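Local coordinates for protein HcgC (Methanococcus maripaludis S2, PDB 5O4J) that is a SAM-dependent C-methyltransferase that probably methylates a pyridinol in making the iron-guanylylpyridinol cofactor of [Fe]-hydrogenase, at residues Glu209-His214 and Leu222-Met227; Val22-Glu27 and Lys248-Val253. One frame throughout, in Å; residues are numbered along the deposited sequence. Where two conformers were deposited one is given.

Contact 1: residues Glu209-His214 and Leu222-Met227. With SAH (S-adenosyl-L-homocysteine), chain E.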
loop_
_atom_site.group_PDB
_atom_site.type_symbol
_atom_site.label_atom_id
_atom_site.label_comp_id
_atom_site.label_asym_id
_atom_site.label_seq_id
_atom_site.Cartn_x
_atom_site.Cartn_y
_atom_site.Cartn_z
ATOM N N GLU A 209 10.679 -0.453 23.127
ATOM C CA GLU A 209 10.896 0.765 23.891
ATOM C C GLU A 209 10.440 0.600 25.340
ATOM O O GLU A 209 11.086 1.107 26.267
ATOM C CB GLU A 209 10.156 1.895 23.182
ATOM C CG GLU A 209 10.077 3.216 23.885
ATOM C CD GLU A 209 9.166 4.169 23.137
ATOM O OE1 GLU A 209 9.465 4.452 21.956
ATOM O OE2 GLU A 209 8.137 4.595 23.710
ATOM N N GLY A 210 9.332 -0.122 25.550
ATOM C CA GLY A 210 8.860 -0.374 26.901
ATOM C C GLY A 210 9.848 -1.169 27.732
ATOM O O GLY A 210 10.007 -0.926 28.931
ATOM N N THR A 211 10.517 -2.144 27.112
ATOM C CA THR A 211 11.522 -2.912 27.842
ATOM C C THR A 211 12.602 -1.996 28.402
ATOM O O THR A 211 13.074 -2.192 29.526
ATOM C CB THR A 211 12.136 -3.960 26.918
ATOM O OG1 THR A 211 11.083 -4.689 26.271
ATOM C CG2 THR A 211 13.026 -4.902 27.695
ATOM N N VAL A 212 12.979 -0.967 27.644
ATOM C CA VAL A 212 14.035 -0.056 28.077
ATOM C C VAL A 212 13.518 0.938 29.107
ATOM O O VAL A 212 14.173 1.184 30.123
ATOM C CB VAL A 212 14.640 0.690 26.873
ATOM C CG1 VAL A 212 15.682 1.696 27.354
ATOM C CG2 VAL A 212 15.273 -0.283 25.900
ATOM N N PHE A 213 12.375 1.571 28.835
ATOM C CA PHE A 213 11.978 2.756 29.590
ATOM C C PHE A 213 10.911 2.511 30.639
ATOM O O PHE A 213 10.784 3.327 31.553
ATOM C CB PHE A 213 11.501 3.847 28.635
ATOM C CG PHE A 213 12.600 4.386 27.813
ATOM C CD1 PHE A 213 13.431 5.357 28.329
ATOM C CD2 PHE A 213 12.870 3.858 26.554
ATOM C CE1 PHE A 213 14.494 5.826 27.600
ATOM C CE2 PHE A 213 13.936 4.330 25.811
ATOM C CZ PHE A 213 14.752 5.311 26.332
ATOM N N HIS A 214 10.141 1.435 30.527
ATOM C CA HIS A 214 9.137 1.097 31.526
ATOM C C HIS A 214 9.587 -0.045 32.425
ATOM O O HIS A 214 9.597 0.108 33.645
ATOM C CB HIS A 214 7.823 0.758 30.820
ATOM C CG HIS A 214 7.277 1.893 30.015
ATOM N ND1 HIS A 214 6.335 1.723 29.024
ATOM C CD2 HIS A 214 7.556 3.219 30.047
ATOM C CE1 HIS A 214 6.049 2.897 28.488
ATOM N NE2 HIS A 214 6.780 3.820 29.088
ATOM N N LEU A 222 18.294 -5.842 24.789
ATOM C CA LEU A 222 19.296 -6.318 23.843
ATOM C C LEU A 222 19.027 -7.762 23.445
ATOM O O LEU A 222 19.245 -8.138 22.288
ATOM C CB LEU A 222 20.690 -6.157 24.436
ATOM C CG LEU A 222 21.049 -4.705 24.769
ATOM C CD1 LEU A 222 22.382 -4.637 25.495
ATOM C CD2 LEU A 222 21.070 -3.838 23.515
ATOM N N THR A 223 18.548 -8.582 24.389
ATOM C CA THR A 223 18.160 -9.952 24.063
ATOM C C THR A 223 17.013 -9.967 23.071
ATOM O O THR A 223 17.015 -10.754 22.114
ATOM C CB THR A 223 17.758 -10.709 25.328
ATOM O OG1 THR A 223 18.887 -10.793 26.201
ATOM C CG2 THR A 223 17.245 -12.115 24.992
ATOM N N GLU A 224 16.025 -9.095 23.282
ATOM C CA GLU A 224 14.893 -9.023 22.372
ATOM C C GLU A 224 15.338 -8.669 20.961
ATOM O O GLU A 224 14.721 -9.128 19.991
ATOM C CB GLU A 224 13.872 -8.023 22.903
ATOM C CG GLU A 224 13.128 -8.595 24.091
ATOM C CD GLU A 224 12.277 -7.586 24.819
ATOM O OE1 GLU A 224 12.413 -6.374 24.544
ATOM O OE2 GLU A 224 11.453 -8.027 25.655
ATOM N N LEU A 225 16.394 -7.858 20.815
ATOM C CA LEU A 225 16.867 -7.504 19.481
ATOM C C LEU A 225 17.569 -8.667 18.799
ATOM O O LEU A 225 17.701 -8.664 17.573
ATOM C CB LEU A 225 17.820 -6.308 19.547
ATOM C CG LEU A 225 17.293 -4.989 20.126
ATOM C CD1 LEU A 225 18.371 -3.936 19.989
ATOM C CD2 LEU A 225 16.019 -4.556 19.440
ATOM N N ASN A 226 18.012 -9.661 19.566
ATOM C CA ASN A 226 18.765 -10.797 19.038
ATOM C C ASN A 226 17.811 -11.884 18.534
ATOM O O ASN A 226 17.833 -13.036 18.969
ATOM C CB ASN A 226 19.694 -11.339 20.119
ATOM C CG ASN A 226 20.731 -12.295 19.576
ATOM O OD1 ASN A 226 21.114 -12.216 18.411
ATOM N ND2 ASN A 226 21.199 -13.203 20.427
ATOM N N MET A 227 16.944 -11.474 17.619
ATOM C CA MET A 227 15.848 -12.286 17.110
ATOM C C MET A 227 15.679 -11.964 15.634
ATOM O O MET A 227 15.842 -10.810 15.228
ATOM C CB MET A 227 14.543 -12.001 17.872
ATOM C CG MET A 227 13.291 -12.638 17.288
ATOM S SD MET A 227 13.421 -14.431 17.143
ATOM C CE MET A 227 11.876 -14.827 16.324
HETATM N N SAH E . 16.689 10.024 18.168
HETATM C CA SAH E . 17.106 8.804 18.923
HETATM C CB SAH E . 16.037 8.451 19.955
HETATM C CG SAH E . 16.118 9.359 21.180
HETATM S SD SAH E . 14.976 8.869 22.448
HETATM C C SAH E . 17.302 7.624 18.014
HETATM O O SAH E . 17.629 6.523 18.521
HETATM O OXT SAH E . 17.114 7.793 16.802
HETATM C "C5'" SAH E . 15.365 10.016 23.736
HETATM C "C4'" SAH E . 16.615 9.639 24.522
HETATM O "O4'" SAH E . 17.112 10.815 25.174
HETATM C "C3'" SAH E . 16.300 8.655 25.632
HETATM O "O3'" SAH E . 17.441 7.838 25.940
HETATM C "C2'" SAH E . 15.944 9.583 26.769
HETATM O "O2'" SAH E . 16.037 8.992 28.069
HETATM C "C1'" SAH E . 16.957 10.689 26.591
HETATM N N9 SAH E . 16.512 11.999 27.091
HETATM C C8 SAH E . 15.272 12.529 26.990
HETATM N N7 SAH E . 15.262 13.771 27.537
HETATM C C5 SAH E . 16.512 14.032 27.964
HETATM C C6 SAH E . 17.196 15.162 28.623
HETATM N N6 SAH E . 16.506 16.281 28.939
HETATM N N1 SAH E . 18.508 15.027 28.897
HETATM C C2 SAH E . 19.204 13.925 28.581
HETATM N N3 SAH E . 18.651 12.855 27.985
HETATM C C4 SAH E . 17.334 12.864 27.664
#
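A single hydrogen bond carries this contact: the hydroxyl of Thr211 meets the carboxylate of Glu224 across two short helices, and Thr211 CA and Glu224 CA, the nearest CA pair, are 8.9 Å apart. The motif is a helix-loop-helix, with helix 208-213 followed after four residues by helix 218-225, in a Rossmann-like methyltransferase. The two side chains approach from opposite directions. Thr211 OG1 donates to Glu224 OE1 at 2.8 Å, and Glu224 OE1 accepts with its syn lone pair, on the side of OE2. With chi1 at -50°, OG1 sits beside the backbone N of Thr211 and the methyl CG2 anti to it; this points OG1 at Glu224 OE1 and leaves CG2 beside the bond, 3.5 Å from Glu224 OE1. The extended chain of Glu224 (chi2 170°) spans the distance to reach them. Its other oxygen, OE2, forms salt bridges with Lys206 and Lys220, so the carboxylate is gripped through both oxygens and its rotation should be largely fixed. Replacing Glu224 by an alanine would probably leave the Thr211 hydroxyl without its acceptor and the two lysines without their shared counter-charge. The first helix also reaches the S-adenosyl-L-homocysteine pocket. Val212 CG1 lies 3.5 Å above one face of the Phe213 ring, offset toward the rim, and Tyr51 meets that ring edge-to-face. The rim of the phenyl group is what faces the ribose: Phe213 CE1 is 3.6 Å from SAH O2', and Phe213 CZ is 3.7 Å from SAH O3', which lies in the ring plane.

Contact 2: residues Val22-Glu27 and Lys248-Val253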
loop_
_atom_site.group_PDB
_atom_site.type_symbol
_atom_site.label_atom_id
_atom_site.label_comp_id
_atom_site.label_asym_id
_atom_site.label_seq_id
_atom_site.Cartn_x
_atom_site.Cartn_y
_atom_site.Cartn_z
ATOM N N VAL A 22 19.057 -2.366 13.424
ATOM C CA VAL A 22 19.454 -1.282 14.321
ATOM C C VAL A 22 20.881 -0.859 14.009
ATOM O O VAL A 22 21.176 0.329 13.797
ATOM C CB VAL A 22 19.306 -1.729 15.786
ATOM C CG1 VAL A 22 19.882 -0.669 16.746
ATOM C CG2 VAL A 22 17.854 -2.011 16.105
ATOM N N SER A 23 21.785 -1.841 13.959
ATOM C CA SER A 23 23.196 -1.566 13.711
ATOM C C SER A 23 23.391 -0.775 12.424
ATOM O O SER A 23 24.123 0.221 12.395
ATOM C CB SER A 23 23.973 -2.885 13.653
ATOM O OG SER A 23 25.350 -2.662 13.424
ATOM N N ASP A 24 22.749 -1.216 11.339
ATOM C CA ASP A 24 22.925 -0.531 10.059
ATOM C C ASP A 24 22.447 0.915 10.141
ATOM O O ASP A 24 23.128 1.826 9.659
ATOM C CB ASP A 24 22.189 -1.280 8.949
ATOM C CG ASP A 24 22.792 -2.649 8.664
ATOM O OD1 ASP A 24 23.950 -2.890 9.071
ATOM O OD2 ASP A 24 22.109 -3.486 8.034
ATOM N N VAL A 25 21.309 1.155 10.794
ATOM C CA VAL A 25 20.789 2.516 10.908
ATOM C C VAL A 25 21.706 3.376 11.769
ATOM O O VAL A 25 22.043 4.504 11.397
ATOM C CB VAL A 25 19.354 2.513 11.463
ATOM C CG1 VAL A 25 18.914 3.932 11.814
ATOM C CG2 VAL A 25 18.405 1.880 10.447
ATOM N N VAL A 26 22.111 2.874 12.939
ATOM C CA VAL A 26 22.934 3.702 13.813
ATOM C C VAL A 26 24.282 3.973 13.164
ATOM O O VAL A 26 24.850 5.056 13.332
ATOM C CB VAL A 26 23.089 3.077 15.220
ATOM C CG1 VAL A 26 21.716 2.794 15.846
ATOM C CG2 VAL A 26 23.922 1.821 15.190
ATOM N N GLU A 27 24.804 3.020 12.388
ATOM C CA GLU A 27 26.060 3.258 11.678
ATOM C C GLU A 27 25.909 4.372 10.649
ATOM O O GLU A 27 26.786 5.241 10.523
ATOM C CB GLU A 27 26.534 1.963 11.012
ATOM C CG GLU A 27 27.843 2.106 10.237
ATOM C CD GLU A 27 28.291 0.809 9.578
ATOM O OE1 GLU A 27 29.501 0.511 9.633
ATOM O OE2 GLU A 27 27.439 0.090 9.010
ATOM N N LYS A 248 17.233 -4.629 0.895
ATOM C CA LYS A 248 16.851 -3.484 0.067
ATOM C C LYS A 248 16.197 -2.397 0.904
ATOM O O LYS A 248 16.495 -1.206 0.743
ATOM C CB LYS A 248 15.914 -3.943 -1.049
ATOM C CG LYS A 248 15.265 -2.825 -1.864
ATOM C CD LYS A 248 14.324 -3.401 -2.918
ATOM C CE LYS A 248 13.058 -4.010 -2.309
ATOM N NZ LYS A 248 12.204 -4.636 -3.358
ATOM N N ASN A 249 15.314 -2.782 1.821
ATOM C CA ASN A 249 14.651 -1.770 2.631
ATOM C C ASN A 249 15.610 -1.116 3.616
ATOM O O ASN A 249 15.499 0.085 3.879
ATOM C CB ASN A 249 13.448 -2.379 3.337
ATOM C CG ASN A 249 12.219 -2.318 2.480
ATOM O OD1 ASN A 249 11.778 -1.231 2.118
ATOM N ND2 ASN A 249 11.669 -3.466 2.133
ATOM N N ILE A 250 16.569 -1.877 4.157
ATOM C CA ILE A 250 17.615 -1.280 4.982
ATOM C C ILE A 250 18.401 -0.245 4.183
ATOM O O ILE A 250 18.726 0.836 4.687
ATOM C CB ILE A 250 18.545 -2.369 5.548
ATOM C CG1 ILE A 250 17.773 -3.267 6.512
ATOM C CG2 ILE A 250 19.761 -1.727 6.252
ATOM C CD1 ILE A 250 18.447 -4.582 6.808
ATOM N N SER A 251 18.723 -0.557 2.923
ATOM C CA SER A 251 19.542 0.348 2.118
ATOM C C SER A 251 18.833 1.659 1.795
ATOM O O SER A 251 19.499 2.637 1.430
ATOM C CB SER A 251 19.977 -0.329 0.810
ATOM O OG SER A 251 18.900 -0.419 -0.106
ATOM N N ARG A 252 17.507 1.720 1.940
ATOM C CA ARG A 252 16.813 2.969 1.643
ATOM C C ARG A 252 17.083 4.035 2.693
ATOM O O ARG A 252 16.866 5.226 2.423
ATOM C CB ARG A 252 15.310 2.716 1.517
ATOM C CG ARG A 252 14.940 1.838 0.331
ATOM C CD ARG A 252 13.431 1.794 0.158
ATOM N NE ARG A 252 13.034 1.153 -1.094
ATOM C CZ ARG A 252 13.120 1.714 -2.295
ATOM N NH1 ARG A 252 12.721 1.035 -3.365
ATOM N NH2 ARG A 252 13.610 2.941 -2.436
ATOM N N VAL A 253 17.562 3.652 3.878
ATOM C CA VAL A 253 17.838 4.642 4.914
ATOM C C VAL A 253 18.986 5.531 4.461
ATOM O O VAL A 253 20.036 5.049 4.010
ATOM C CB VAL A 253 18.147 3.968 6.258
ATOM C CG1 VAL A 253 18.501 5.008 7.321
ATOM C CG2 VAL A 253 16.952 3.146 6.712
#
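Ile250 and Val253 are the residues of 248-253 that reach helix 18-37, where they meet Asp24 and Val25 respectively. The segment takes the last turn of helix 239-251 into strand 253-259, outermost of the mixed sheet within this chain and antiparallel to its neighbour. At its start Lys248 turns to the other side, where NZ forms a salt bridge with Glu191, while Lys248 O accepts a hydrogen bond from Ser251 OG at 2.7 Å. That hydroxyl approaches near the usual lone-pair direction, with a C=O...donor angle of 123°, tilted 24° out of the carbonyl plane. Ile250 makes the first crossing contact. Its chi1 of -65° sets CG1 beside the backbone N and CG2 anti to it, and CG2 is the branch that presses on Asp24. Ile250 CG2 stands 3.4 Å from Asp24 OD2 and 3.7 Å from Asp24 CB, with CD1 of the same isoleucine 4.0 Å from Asp24 OD2. The two side chains cross at about a right angle, with the CG2 methyl against CB and OD2 of Asp24. Beyond Arg252, the backbone N of Val253 bonds to Ile250 O at 3.2 Å, and the chain leaves as a strand. Val253 finishes the contact methyl to methyl: its CG2 lies 4.2 Å from Val25 CG2. Lys28 of helix 18-37 bonds to the carbonyls of Ile250 and Val253; Thr177 packs on Val25 and Ile184 on Val253. Val25 also lies beside Lys29, which like Thr177 binds S-adenosyl-L-homocysteine, placing its side chain about 7 Å from that ligand, behind the pocket wall. Between the segments the chemistry is thus van der Waals, implying that shape rather than a directional bond sets the fit, with the Asp24 carboxylate against a hydrocarbon branch.

From the N terminus the chain first passes through 22-27 on helix 18-37, then runs through most of the Rossmann-like core before reaching the helix pair of contact 1. There 209-214 and 222-227 close a short loop of seven residues. Only afterwards does the chain arrive at 248-253, which returns to helix 18-37 and closes contact 2 over 220 intervening residues. Contact 1 therefore lies wholly within the larger loop, and the two do not cross. Their centres are 19 Å apart, with nearest atoms about 4 Å apart. Helix 18-37 relates them: Leu225 packs on its beginning at Ile18 and Lys19, while contact 2 ties its N-terminal half to the end of helix 239-251 and the start of strand 253-259.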